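Local coordinates for protein virulence factor (Pectobacterium carotovorum, PDB 2W3Y) that is an S-palmitoylated virulence factor of a Drosophila pathogen that has a new fold and binds lipid vesicles, at residues A[68-73]-A[241-246]; A[175-178]-A[184-187]; A[226-231]-A[237-242]. One frame throughout, in Å; residues are numbered along the deposited sequence.

In the fold
Interactions 1 and 3 both use helix 237-250, share Lys241 and Lys242, and lie about 10 Å apart between centres. They meet directly, because Phe228 of interaction 3 packs against Phe70 of interaction 1. Interaction 2 stands about 22 Å from interaction 1, centre to centre, on the hairpin of strands 166-179 and 185-198, and touches interaction 3 where Tyr187 packs on Ile230. All three are largely buried, though Asn184 is exposed and Arg229 partly so. Their chemistry differs: apolar side chains alone join segments 68-73 and 241-246, backbone hydrogen bonds, one of them weak, and a His-Tyr side-chain bond pair the strands of 2, and a guanidinium lies against a phenyl ring in 3.

Interaction 1. Residues A[68-73]-A[241-246]; sequences ERFVAV and KKVDNF
The rings of Phe70 and Phe246 meet obliquely, with Phe70 CE1 4.2 Å from Phe246 CE2. Val243 comes to the Phe70 ring at a similar slant, its CG1 lying 4.3 Å from Phe70 CE2. Round the Phe246 ring, Val73 supplies the nearest partner across the contact: Val73 CG1 approaches CE2 of Phe246 to 3.8 Å, and CZ of the same ring is only slightly farther. Phe246 reaches the other helix because its CG stands anti to the backbone N (chi1 174°), which carries the ring across the gap.

That gap is wide, since the axes of the segments 68-73 and 241-246 come no nearer than 11.7 Å and cross at 50°. The two phenylalanines therefore do most of the bridging, with Val73 and Val243 beside them, and further aromatics join them. Phe105 at the end of helix 91-105 meets both rings, while Phe14 of helix 9-18 is edge-to-face with Phe246.

At the margin, Arg69 NH1 stays 5.0 Å from Asp244 OD1, without contact; Arg69 instead forms a salt bridge through NH2 with Asp248, and Asp244 OD1 is hydrogen-bonded to Tyr233. The joint between the segments is thus purely apolar, made by dispersion and the exclusion of water, with the charged groups engaged at its border.

Interaction 2. Residues A[175-178]-A[184-187]; sequences HDLF and NVFY
Phe186 lays one face of its ring under the backbone carbonyl of Phe178, whose O sits 3.1 Å above the ring plane, displaced from the ring centre toward CD2. With chi1 at 61°, CG is set between the backbone N and the carbonyl carbon, turning the ring back toward Phe178 on the neighbouring strand; Phe186 CZ then reaches Phe178 CB at 3.8 Å.

The same oxygen accepts the N-H of Phe186 in a nearly straight 2.9 Å bond, N-H...O angle 169°. The return bond from Phe178 N to Phe186 O is weak at 3.4 Å, completing the hydrogen-bonded pair of this antiparallel hairpin. Leu177 and Tyr187 form the adjoining non-hydrogen-bonded pair on the other face, Leu177 CD2 lying 4.0 Å from Tyr187 CB.

Tyr187 runs alongside His175; the two rings meet at their edges, planes at 19°, and Tyr187 OH is hydrogen-bonded to His175 ND1 at 2.8 Å, near the imidazole plane. His175 NE2 is engaged by Ser173, so both ring nitrogens have partners.

Strand 40-49 flanks segment 175-178 on its other edge through backbone bonds from Tyr47 and Phe49, while helix 57-81 packs on Tyr187 through Gln59 and Val60 and on His175 through Arg64 and Met67.

Interaction 3. Residues A[226-231]-A[237-242]; sequences GTFRIE and ETFKKK
A guanidinium lying against a phenyl ring is the striking feature here: Phe239 CE1 rests over one face of the Arg229 guanidinium, 3.4 Å from Arg229 NH2 and near the group's outer margin. The motif around it is a strand-to-helix junction, in which strand 214-228 ends, Arg229 forms the centre of an inverse gamma turn and takes the N-cap position of helix 230-235, and helix 237-250 follows after a short break.

The two flat groups are not parallel. Their planes stand 40° apart, so the guanidinium inclines across the ring instead of stacking flat on it. Arg229 arrives by way of a chain bent at chi3 (-103°), and its CB also touches the ring, 3.9 Å from Phe239 CZ. On the helix, a trans chi1 of 178° carries the Phe239 ring out to Arg229.

The polar ends of Arg229 are tied down by other residues. NH1 forms a salt bridge with Glu232 in the first turn of helix 230-235, and NH2 is hydrogen-bonded to the carbonyl of Ala104 at the end of helix 91-105. These bonds hold the guanidinium in place beside the phenyl ring, and the acidic partner probably offsets some of its charge. Phe228, the last residue of the strand, is buried against helices 57-81 and 91-105 through Leu66, Met67 and Phe105. Its ring adds a lighter apolar touch to the same phenyl group, with Phe228 CZ 4.3 Å from Phe239 CE2.

Interaction 1. Residues A[68-73]-A[241-246]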
ATOM      1  N   GLU A  68       7.353   3.138  -4.427  1.00 22.60           N
ATOM      2  CA  GLU A  68       6.314   4.079  -4.908  1.00 23.11           C
ATOM      3  C   GLU A  68       6.122   3.962  -6.435  1.00 22.48           C
ATOM      4  O   GLU A  68       4.999   4.076  -6.953  1.00 21.70           O
ATOM      5  CB  GLU A  68       6.605   5.528  -4.495  1.00 23.53           C
ATOM      6  CG  GLU A  68       6.580   5.759  -2.968  1.00 25.20           C
ATOM      7  CD  GLU A  68       6.376   7.220  -2.535  1.00 25.30           C
ATOM      8  OE1 GLU A  68       6.269   8.139  -3.391  1.00 29.45           O
ATOM      9  OE2 GLU A  68       6.295   7.452  -1.301  1.00 28.14           O
ATOM     10  N   ARG A  69       7.220   3.712  -7.141  1.00 21.45           N
ATOM     11  CA  ARG A  69       7.178   3.511  -8.584  1.00 22.04           C
ATOM     12  C   ARG A  69       6.480   2.203  -8.965  1.00 21.14           C
ATOM     13  O   ARG A  69       5.695   2.184  -9.919  1.00 21.67           O
ATOM     14  CB  ARG A  69       8.587   3.561  -9.179  1.00 22.49           C
ATOM     15  CG  ARG A  69       9.201   4.971  -9.142  1.00 25.24           C
ATOM     16  CD  ARG A  69      10.602   4.972  -9.738  1.00 29.37           C
ATOM     17  NE  ARG A  69      10.522   5.033 -11.198  1.00 34.42           N
ATOM     18  CZ  ARG A  69      11.552   4.922 -12.036  1.00 34.73           C
ATOM     19  NH1 ARG A  69      12.787   4.730 -11.577  1.00 35.85           N
ATOM     20  NH2 ARG A  69      11.337   5.004 -13.345  1.00 34.13           N
ATOM     21  N   PHE A  70       6.769   1.133  -8.222  1.00 20.80           N
ATOM     22  CA  PHE A  70       6.082  -0.159  -8.384  1.00 21.28           C
ATOM     23  C   PHE A  70       4.575  -0.053  -8.096  1.00 21.07           C
ATOM     24  O   PHE A  70       3.750  -0.604  -8.838  1.00 21.17           O
ATOM     25  CB  PHE A  70       6.729  -1.244  -7.515  1.00 21.64           C
ATOM     26  CG  PHE A  70       7.847  -2.013  -8.206  1.00 22.79           C
ATOM     27  CD1 PHE A  70       7.579  -2.829  -9.307  1.00 24.07           C
ATOM     28  CD2 PHE A  70       9.161  -1.933  -7.730  1.00 23.02           C
ATOM     29  CE1 PHE A  70       8.603  -3.547  -9.935  1.00 25.96           C
ATOM     30  CE2 PHE A  70      10.202  -2.638  -8.344  1.00 23.86           C
ATOM     31  CZ  PHE A  70       9.931  -3.445  -9.448  1.00 24.72           C
ATOM     32  N   VAL A  71       4.220   0.675  -7.035  1.00 20.22           N
ATOM     33  CA  VAL A  71       2.805   0.919  -6.715  1.00 20.74           C
ATOM     34  C   VAL A  71       2.083   1.655  -7.851  1.00 20.18           C
ATOM     35  O   VAL A  71       0.983   1.231  -8.256  1.00 20.93           O
ATOM     36  CB  VAL A  71       2.617   1.639  -5.303  1.00 19.96           C
ATOM     37  CG1 VAL A  71       1.147   2.063  -5.079  1.00 20.82           C
ATOM     38  CG2 VAL A  71       3.090   0.725  -4.174  1.00 20.57           C
ATOM     39  N   ALA A  72       2.700   2.720  -8.385  1.00 20.00           N
ATOM     40  CA  ALA A  72       2.125   3.479  -9.511  1.00 20.58           C
ATOM     41  C   ALA A  72       2.064   2.639 -10.817  1.00 21.02           C
ATOM     42  O   ALA A  72       1.086   2.732 -11.565  1.00 20.83           O
ATOM     43  CB  ALA A  72       2.896   4.799  -9.757  1.00 19.88           C
ATOM     44  N   VAL A  73       3.091   1.815 -11.061  1.00 21.42           N
ATOM     45  CA  VAL A  73       3.061   0.847 -12.202  1.00 21.84           C
ATOM     46  C   VAL A  73       1.869  -0.123 -12.095  1.00 21.94           C
ATOM     47  O   VAL A  73       1.134  -0.312 -13.072  1.00 22.12           O
ATOM     48  CB  VAL A  73       4.416   0.083 -12.374  1.00 22.05           C
ATOM     49  CG1 VAL A  73       4.276  -1.146 -13.298  1.00 23.23           C
ATOM     50  CG2 VAL A  73       5.463   1.011 -12.918  1.00 22.94           C
ATOM     51  N   LYS A 241      19.331  -3.394 -13.784  1.00 37.70           N
ATOM     52  CA  LYS A 241      18.945  -2.933 -15.119  1.00 37.70           C
ATOM     53  C   LYS A 241      17.554  -3.363 -15.571  1.00 36.89           C
ATOM     54  O   LYS A 241      16.831  -2.558 -16.163  1.00 36.36           O
ATOM     55  CB  LYS A 241      19.982  -3.329 -16.179  1.00 38.13           C
ATOM     56  CG  LYS A 241      21.182  -2.404 -16.218  1.00 39.74           C
ATOM     57  CD  LYS A 241      21.952  -2.532 -17.535  1.00 44.04           C
ATOM     58  CE  LYS A 241      22.812  -3.790 -17.592  1.00 45.40           C
ATOM     59  NZ  LYS A 241      23.848  -3.666 -18.669  1.00 47.18           N
ATOM     60  N   LYS A 242      17.171  -4.613 -15.313  1.00 36.17           N
ATOM     61  CA  LYS A 242      15.818  -5.029 -15.701  1.00 36.15           C
ATOM     62  C   LYS A 242      14.741  -4.317 -14.870  1.00 34.88           C
ATOM     63  O   LYS A 242      13.700  -3.957 -15.408  1.00 34.70           O
ATOM     64  CB  LYS A 242      15.625  -6.559 -15.754  1.00 36.29           C
ATOM     65  CG  LYS A 242      15.610  -7.301 -14.426  1.00 37.49           C
ATOM     66  CD  LYS A 242      15.000  -8.714 -14.597  1.00 37.47           C
ATOM     67  CE  LYS A 242      13.537  -8.761 -14.141  1.00 39.65           C
ATOM     68  NZ  LYS A 242      12.659  -9.676 -14.920  1.00 39.71           N
ATOM     69  N   VAL A 243      15.018  -4.109 -13.582  1.00 33.88           N
ATOM     70  CA  VAL A 243      14.164  -3.316 -12.695  1.00 32.88           C
ATOM     71  C   VAL A 243      13.988  -1.907 -13.267  1.00 32.31           C
ATOM     72  O   VAL A 243      12.867  -1.506 -13.570  1.00 31.34           O
ATOM     73  CB  VAL A 243      14.721  -3.268 -11.236  1.00 32.59           C
ATOM     74  CG1 VAL A 243      13.958  -2.253 -10.363  1.00 32.64           C
ATOM     75  CG2 VAL A 243      14.678  -4.674 -10.587  1.00 33.33           C
ATOM     76  N   ASP A 244      15.105  -1.190 -13.452  1.00 32.01           N
ATOM     77  CA  ASP A 244      15.097   0.204 -13.921  1.00 32.15           C
ATOM     78  C   ASP A 244      14.433   0.397 -15.280  1.00 31.65           C
ATOM     79  O   ASP A 244      13.665   1.348 -15.450  1.00 31.14           O
ATOM     80  CB  ASP A 244      16.513   0.790 -13.937  1.00 32.87           C
ATOM     81  CG  ASP A 244      17.044   1.075 -12.537  1.00 35.43           C
ATOM     82  OD1 ASP A 244      16.232   1.121 -11.576  1.00 36.73           O
ATOM     83  OD2 ASP A 244      18.280   1.240 -12.397  1.00 38.07           O
ATOM     84  N   ASN A 245      14.713  -0.510 -16.222  1.00 30.46           N
ATOM     85  CA  ASN A 245      14.124  -0.451 -17.558  1.00 30.42           C
ATOM     86  C   ASN A 245      12.615  -0.682 -17.533  1.00 29.44           C
ATOM     87  O   ASN A 245      11.858   0.013 -18.207  1.00 29.50           O
ATOM     88  CB  ASN A 245      14.782  -1.466 -18.515  1.00 30.45           C
ATOM     89  CG  ASN A 245      16.201  -1.057 -18.953  1.00 32.22           C
ATOM     90  OD1 ASN A 245      16.553   0.125 -18.982  1.00 33.29           O
ATOM     91  ND2 ASN A 245      17.015  -2.052 -19.303  1.00 33.76           N
ATOM     92  N   PHE A 246      12.193  -1.678 -16.766  1.00 29.21           N
ATOM     93  CA  PHE A 246      10.772  -1.998 -16.622  1.00 28.29           C
ATOM     94  C   PHE A 246      10.018  -0.814 -16.003  1.00 27.47           C
ATOM     95  O   PHE A 246       8.985  -0.380 -16.521  1.00 26.83           O
ATOM     96  CB  PHE A 246      10.614  -3.253 -15.763  1.00 28.35           C
ATOM     97  CG  PHE A 246       9.186  -3.595 -15.443  1.00 28.94           C
ATOM     98  CD1 PHE A 246       8.436  -4.386 -16.310  1.00 28.98           C
ATOM     99  CD2 PHE A 246       8.597  -3.142 -14.260  1.00 29.40           C
ATOM    100  CE1 PHE A 246       7.112  -4.708 -16.032  1.00 29.45           C
ATOM    101  CE2 PHE A 246       7.271  -3.460 -13.969  1.00 29.42           C
ATOM    102  CZ  PHE A 246       6.527  -4.236 -14.864  1.00 30.17           C
TER

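Interaction 2. Residues A[175-178]-A[184-187]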
ATOM      1  N   HIS A 175       8.613  -0.140   4.962  1.00 20.90           N
ATOM      2  CA  HIS A 175      10.065  -0.083   4.958  1.00 20.93           C
ATOM      3  C   HIS A 175      10.481  -0.332   6.401  1.00 21.46           C
ATOM      4  O   HIS A 175      10.417   0.564   7.250  1.00 21.72           O
ATOM      5  CB  HIS A 175      10.536   1.256   4.308  1.00 19.82           C
ATOM      6  CG  HIS A 175      10.039   1.408   2.904  1.00 19.37           C
ATOM      7  ND1 HIS A 175      10.744   0.950   1.810  1.00 17.56           N
ATOM      8  CD2 HIS A 175       8.836   1.815   2.429  1.00 18.28           C
ATOM      9  CE1 HIS A 175      10.028   1.132   0.719  1.00 20.11           C
ATOM     10  NE2 HIS A 175       8.859   1.644   1.067  1.00 20.30           N
ATOM     11  N   ASP A 176      10.795  -1.605   6.680  1.00 22.01           N
ATOM     12  CA  ASP A 176      11.032  -2.097   8.034  1.00 22.56           C
ATOM     13  C   ASP A 176      12.491  -1.985   8.420  1.00 22.66           C
ATOM     14  O   ASP A 176      13.344  -2.571   7.770  1.00 22.39           O
ATOM     15  CB  ASP A 176      10.668  -3.585   8.193  1.00 22.42           C
ATOM     16  CG  ASP A 176       9.280  -3.932   7.692  1.00 23.82           C
ATOM     17  OD1 ASP A 176       8.417  -3.039   7.566  1.00 25.08           O
ATOM     18  OD2 ASP A 176       9.074  -5.129   7.414  1.00 26.08           O
ATOM     19  N   LEU A 177      12.750  -1.260   9.506  1.00 22.86           N
ATOM     20  CA  LEU A 177      14.095  -1.172  10.103  1.00 23.66           C
ATOM     21  C   LEU A 177      14.025  -1.699  11.515  1.00 23.59           C
ATOM     22  O   LEU A 177      13.772  -0.951  12.449  1.00 24.35           O
ATOM     23  CB  LEU A 177      14.614   0.276  10.061  1.00 23.23           C
ATOM     24  CG  LEU A 177      14.819   0.495   8.569  1.00 25.23           C
ATOM     25  CD1 LEU A 177      13.961   1.606   7.964  1.00 23.05           C
ATOM     26  CD2 LEU A 177      16.294   0.490   8.155  1.00 23.62           C
ATOM     27  N   PHE A 178      14.207  -3.007  11.645  1.00 24.35           N
ATOM     28  CA  PHE A 178      14.028  -3.716  12.894  1.00 25.30           C
ATOM     29  C   PHE A 178      15.281  -4.535  13.179  1.00 26.64           C
ATOM     30  O   PHE A 178      16.039  -4.877  12.259  1.00 26.41           O
ATOM     31  CB  PHE A 178      12.849  -4.707  12.791  1.00 24.91           C
ATOM     32  CG  PHE A 178      11.491  -4.060  12.649  1.00 24.15           C
ATOM     33  CD1 PHE A 178      11.088  -3.027  13.509  1.00 23.95           C
ATOM     34  CD2 PHE A 178      10.600  -4.511  11.682  1.00 25.37           C
ATOM     35  CE1 PHE A 178       9.824  -2.437  13.389  1.00 23.02           C
ATOM     36  CE2 PHE A 178       9.330  -3.932  11.555  1.00 23.09           C
ATOM     37  CZ  PHE A 178       8.950  -2.888  12.409  1.00 24.37           C
ATOM     38  N   ASN A 184      21.106  -6.897  15.383  1.00 29.29           N
ATOM     39  CA  ASN A 184      21.496  -6.117  14.212  1.00 28.04           C
ATOM     40  C   ASN A 184      20.305  -5.679  13.377  1.00 27.93           C
ATOM     41  O   ASN A 184      19.409  -6.487  13.077  1.00 27.72           O
ATOM     42  CB  ASN A 184      22.458  -6.912  13.339  1.00 27.64           C
ATOM     43  CG  ASN A 184      23.709  -7.298  14.083  1.00 26.03           C
ATOM     44  OD1 ASN A 184      24.325  -6.471  14.747  1.00 23.77           O
ATOM     45  ND2 ASN A 184      24.074  -8.562  13.997  1.00 24.29           N
ATOM     46  N   VAL A 185      20.313  -4.409  12.988  1.00 27.22           N
ATOM     47  CA  VAL A 185      19.215  -3.840  12.194  1.00 26.83           C
ATOM     48  C   VAL A 185      19.260  -4.316  10.750  1.00 27.04           C
ATOM     49  O   VAL A 185      20.318  -4.294  10.103  1.00 26.55           O
ATOM     50  CB  VAL A 185      19.215  -2.294  12.236  1.00 27.20           C
ATOM     51  CG1 VAL A 185      18.098  -1.714  11.348  1.00 26.33           C
ATOM     52  CG2 VAL A 185      19.037  -1.803  13.661  1.00 26.63           C
ATOM     53  N   PHE A 186      18.104  -4.746  10.244  1.00 26.34           N
ATOM     54  CA  PHE A 186      17.952  -5.058   8.840  1.00 26.55           C
ATOM     55  C   PHE A 186      16.931  -4.121   8.179  1.00 26.39           C
ATOM     56  O   PHE A 186      16.069  -3.522   8.855  1.00 25.60           O
ATOM     57  CB  PHE A 186      17.557  -6.532   8.638  1.00 27.28           C
ATOM     58  CG  PHE A 186      16.242  -6.900   9.277  1.00 28.41           C
ATOM     59  CD1 PHE A 186      15.037  -6.642   8.623  1.00 28.83           C
ATOM     60  CD2 PHE A 186      16.207  -7.485  10.541  1.00 29.61           C
ATOM     61  CE1 PHE A 186      13.828  -6.974   9.208  1.00 28.19           C
ATOM     62  CE2 PHE A 186      14.992  -7.823  11.142  1.00 28.76           C
ATOM     63  CZ  PHE A 186      13.799  -7.556  10.466  1.00 28.91           C
ATOM     64  N   TYR A 187      17.048  -3.994   6.862  1.00 26.14           N
ATOM     65  CA  TYR A 187      16.047  -3.305   6.059  1.00 26.28           C
ATOM     66  C   TYR A 187      15.246  -4.311   5.216  1.00 26.46           C
ATOM     67  O   TYR A 187      15.812  -5.040   4.388  1.00 26.70           O
ATOM     68  CB  TYR A 187      16.701  -2.187   5.223  1.00 26.17           C
ATOM     69  CG  TYR A 187      15.806  -1.540   4.192  1.00 27.00           C
ATOM     70  CD1 TYR A 187      14.530  -1.059   4.527  1.00 25.63           C
ATOM     71  CD2 TYR A 187      16.240  -1.404   2.871  1.00 25.50           C
ATOM     72  CE1 TYR A 187      13.717  -0.464   3.563  1.00 27.87           C
ATOM     73  CE2 TYR A 187      15.443  -0.813   1.912  1.00 25.44           C
ATOM     74  CZ  TYR A 187      14.183  -0.345   2.256  1.00 27.09           C
ATOM     75  OH  TYR A 187      13.392   0.247   1.294  1.00 27.53           O
TER

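Interaction 3. Residues A[226-231]-A[237-242]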
ATOM      1  N   GLY A 226       4.799  -8.978  -1.499  1.00 24.65           N
ATOM      2  CA  GLY A 226       6.080  -9.649  -1.402  1.00 24.69           C
ATOM      3  C   GLY A 226       7.143  -8.713  -0.887  1.00 24.11           C
ATOM      4  O   GLY A 226       6.895  -7.524  -0.697  1.00 23.54           O
ATOM      5  N   THR A 227       8.324  -9.270  -0.660  1.00 24.64           N
ATOM      6  CA  THR A 227       9.496  -8.528  -0.200  1.00 24.54           C
ATOM      7  C   THR A 227      10.361  -8.229  -1.425  1.00 25.19           C
ATOM      8  O   THR A 227      10.642  -9.130  -2.212  1.00 25.12           O
ATOM      9  CB  THR A 227      10.296  -9.383   0.798  1.00 24.34           C
ATOM     10  OG1 THR A 227       9.462  -9.733   1.915  1.00 24.07           O
ATOM     11  CG2 THR A 227      11.549  -8.652   1.314  1.00 23.84           C
ATOM     12  N   PHE A 228      10.777  -6.971  -1.597  1.00 25.96           N
ATOM     13  CA  PHE A 228      11.648  -6.627  -2.719  1.00 26.92           C
ATOM     14  C   PHE A 228      13.081  -7.133  -2.544  1.00 27.50           C
ATOM     15  O   PHE A 228      13.623  -7.121  -1.450  1.00 26.68           O
ATOM     16  CB  PHE A 228      11.656  -5.119  -3.007  1.00 26.92           C
ATOM     17  CG  PHE A 228      12.466  -4.744  -4.225  1.00 27.91           C
ATOM     18  CD1 PHE A 228      12.049  -5.123  -5.496  1.00 28.39           C
ATOM     19  CD2 PHE A 228      13.651  -4.015  -4.098  1.00 27.58           C
ATOM     20  CE1 PHE A 228      12.792  -4.788  -6.620  1.00 29.19           C
ATOM     21  CE2 PHE A 228      14.393  -3.670  -5.219  1.00 26.57           C
ATOM     22  CZ  PHE A 228      13.972  -4.053  -6.472  1.00 27.89           C
ATOM     23  N   ARG A 229      13.672  -7.566  -3.658  1.00 28.79           N
ATOM     24  CA  ARG A 229      15.043  -8.063  -3.702  1.00 29.98           C
ATOM     25  C   ARG A 229      16.028  -6.896  -3.692  1.00 30.42           C
ATOM     26  O   ARG A 229      16.744  -6.662  -4.674  1.00 30.25           O
ATOM     27  CB  ARG A 229      15.244  -8.920  -4.955  1.00 29.81           C
ATOM     28  CG  ARG A 229      14.400 -10.170  -5.002  1.00 32.30           C
ATOM     29  CD  ARG A 229      15.012 -11.185  -5.942  1.00 37.41           C
ATOM     30  NE  ARG A 229      14.328 -11.247  -7.221  1.00 42.00           N
ATOM     31  CZ  ARG A 229      14.858 -11.738  -8.336  1.00 42.54           C
ATOM     32  NH1 ARG A 229      16.102 -12.190  -8.358  1.00 43.19           N
ATOM     33  NH2 ARG A 229      14.140 -11.752  -9.443  1.00 44.01           N
ATOM     34  N   ILE A 230      16.065  -6.170  -2.578  1.00 31.18           N
ATOM     35  CA  ILE A 230      16.893  -4.956  -2.463  1.00 32.52           C
ATOM     36  C   ILE A 230      18.407  -5.253  -2.482  1.00 33.97           C
ATOM     37  O   ILE A 230      19.201  -4.456  -3.008  1.00 34.51           O
ATOM     38  CB  ILE A 230      16.482  -4.105  -1.211  1.00 32.00           C
ATOM     39  CG1 ILE A 230      17.086  -2.698  -1.259  1.00 31.96           C
ATOM     40  CG2 ILE A 230      16.808  -4.829   0.099  1.00 30.89           C
ATOM     41  CD1 ILE A 230      16.491  -1.783  -2.326  1.00 33.51           C
ATOM     42  N   GLU A 231      18.774  -6.404  -1.921  1.00 35.71           N
ATOM     43  CA  GLU A 231      20.160  -6.892  -1.859  1.00 37.70           C
ATOM     44  C   GLU A 231      20.728  -7.152  -3.252  1.00 37.99           C
ATOM     45  O   GLU A 231      21.834  -6.698  -3.564  1.00 38.67           O
ATOM     46  CB  GLU A 231      20.247  -8.172  -1.022  1.00 38.08           C
ATOM     47  CG  GLU A 231      19.802  -8.033   0.446  1.00 41.00           C
ATOM     48  CD  GLU A 231      18.277  -8.093   0.646  1.00 44.32           C
ATOM     49  OE1 GLU A 231      17.835  -7.775   1.774  1.00 46.43           O
ATOM     50  OE2 GLU A 231      17.526  -8.439  -0.308  1.00 44.28           O
ATOM     51  N   GLU A 237      24.188  -5.921 -11.133  1.00 43.21           N
ATOM     52  CA  GLU A 237      23.968  -4.853 -12.112  1.00 43.31           C
ATOM     53  C   GLU A 237      22.934  -5.203 -13.187  1.00 42.88           C
ATOM     54  O   GLU A 237      22.202  -4.328 -13.652  1.00 42.49           O
ATOM     55  CB  GLU A 237      25.287  -4.430 -12.778  1.00 43.89           C
ATOM     56  CG  GLU A 237      26.404  -3.988 -11.814  1.00 46.61           C
ATOM     57  CD  GLU A 237      26.241  -2.566 -11.268  1.00 50.02           C
ATOM     58  OE1 GLU A 237      25.152  -1.964 -11.430  1.00 50.30           O
ATOM     59  OE2 GLU A 237      27.220  -2.051 -10.666  1.00 51.43           O
ATOM     60  N   THR A 238      22.877  -6.476 -13.573  1.00 42.52           N
ATOM     61  CA  THR A 238      21.954  -6.918 -14.622  1.00 42.31           C
ATOM     62  C   THR A 238      20.520  -7.054 -14.080  1.00 41.42           C
ATOM     63  O   THR A 238      19.558  -6.956 -14.834  1.00 41.31           O
ATOM     64  CB  THR A 238      22.419  -8.235 -15.323  1.00 42.47           C
ATOM     65  OG1 THR A 238      21.966  -9.375 -14.583  1.00 43.79           O
ATOM     66  CG2 THR A 238      23.943  -8.278 -15.462  1.00 42.70           C
ATOM     67  N   PHE A 239      20.392  -7.271 -12.774  1.00 40.72           N
ATOM     68  CA  PHE A 239      19.081  -7.227 -12.120  1.00 40.24           C
ATOM     69  C   PHE A 239      18.631  -5.771 -11.900  1.00 39.95           C
ATOM     70  O   PHE A 239      17.464  -5.434 -12.144  1.00 40.46           O
ATOM     71  CB  PHE A 239      19.078  -8.010 -10.802  1.00 39.71           C
ATOM     72  CG  PHE A 239      17.756  -7.965 -10.070  1.00 39.50           C
ATOM     73  CD1 PHE A 239      16.653  -8.669 -10.549  1.00 38.44           C
ATOM     74  CD2 PHE A 239      17.620  -7.213  -8.902  1.00 38.38           C
ATOM     75  CE1 PHE A 239      15.431  -8.625  -9.877  1.00 39.35           C
ATOM     76  CE2 PHE A 239      16.408  -7.164  -8.224  1.00 39.03           C
ATOM     77  CZ  PHE A 239      15.309  -7.873  -8.708  1.00 38.48           C
ATOM     78  N   LYS A 240      19.550  -4.919 -11.444  1.00 39.33           N
ATOM     79  CA  LYS A 240      19.297  -3.476 -11.341  1.00 38.72           C
ATOM     80  C   LYS A 240      18.776  -2.904 -12.672  1.00 38.50           C
ATOM     81  O   LYS A 240      17.872  -2.058 -12.686  1.00 37.90           O
ATOM     82  CB  LYS A 240      20.564  -2.746 -10.889  1.00 38.87           C
ATOM     83  CG  LYS A 240      20.451  -1.227 -10.824  1.00 39.02           C
ATOM     84  CD  LYS A 240      21.543  -0.636  -9.951  1.00 40.33           C
ATOM     85  CE  LYS A 240      21.794   0.839 -10.254  1.00 41.83           C
ATOM     86  NZ  LYS A 240      20.606   1.723 -10.048  1.00 41.77           N
ATOM     87  N   LYS A 241      19.331  -3.394 -13.784  1.00 37.70           N
ATOM     88  CA  LYS A 241      18.945  -2.933 -15.119  1.00 37.70           C
ATOM     89  C   LYS A 241      17.554  -3.363 -15.571  1.00 36.89           C
ATOM     90  O   LYS A 241      16.831  -2.558 -16.163  1.00 36.36           O
ATOM     91  CB  LYS A 241      19.982  -3.329 -16.179  1.00 38.13           C
ATOM     92  CG  LYS A 241      21.182  -2.404 -16.218  1.00 39.74           C
ATOM     93  CD  LYS A 241      21.952  -2.532 -17.535  1.00 44.04           C
ATOM     94  CE  LYS A 241      22.812  -3.790 -17.592  1.00 45.40           C
ATOM     95  NZ  LYS A 241      23.848  -3.666 -18.669  1.00 47.18           N
ATOM     96  N   LYS A 242      17.171  -4.613 -15.313  1.00 36.17           N
ATOM     97  CA  LYS A 242      15.818  -5.029 -15.701  1.00 36.15           C
ATOM     98  C   LYS A 242      14.741  -4.317 -14.870  1.00 34.88           C
ATOM     99  O   LYS A 242      13.700  -3.957 -15.408  1.00 34.70           O
ATOM    100  CB  LYS A 242      15.625  -6.559 -15.754  1.00 36.29           C
ATOM    101  CG  LYS A 242      15.610  -7.301 -14.426  1.00 37.49           C
ATOM    102  CD  LYS A 242      15.000  -8.714 -14.597  1.00 37.47           C
ATOM    103  CE  LYS A 242      13.537  -8.761 -14.141  1.00 39.65           C
ATOM    104  NZ  LYS A 242      12.659  -9.676 -14.920  1.00 39.71           N
TER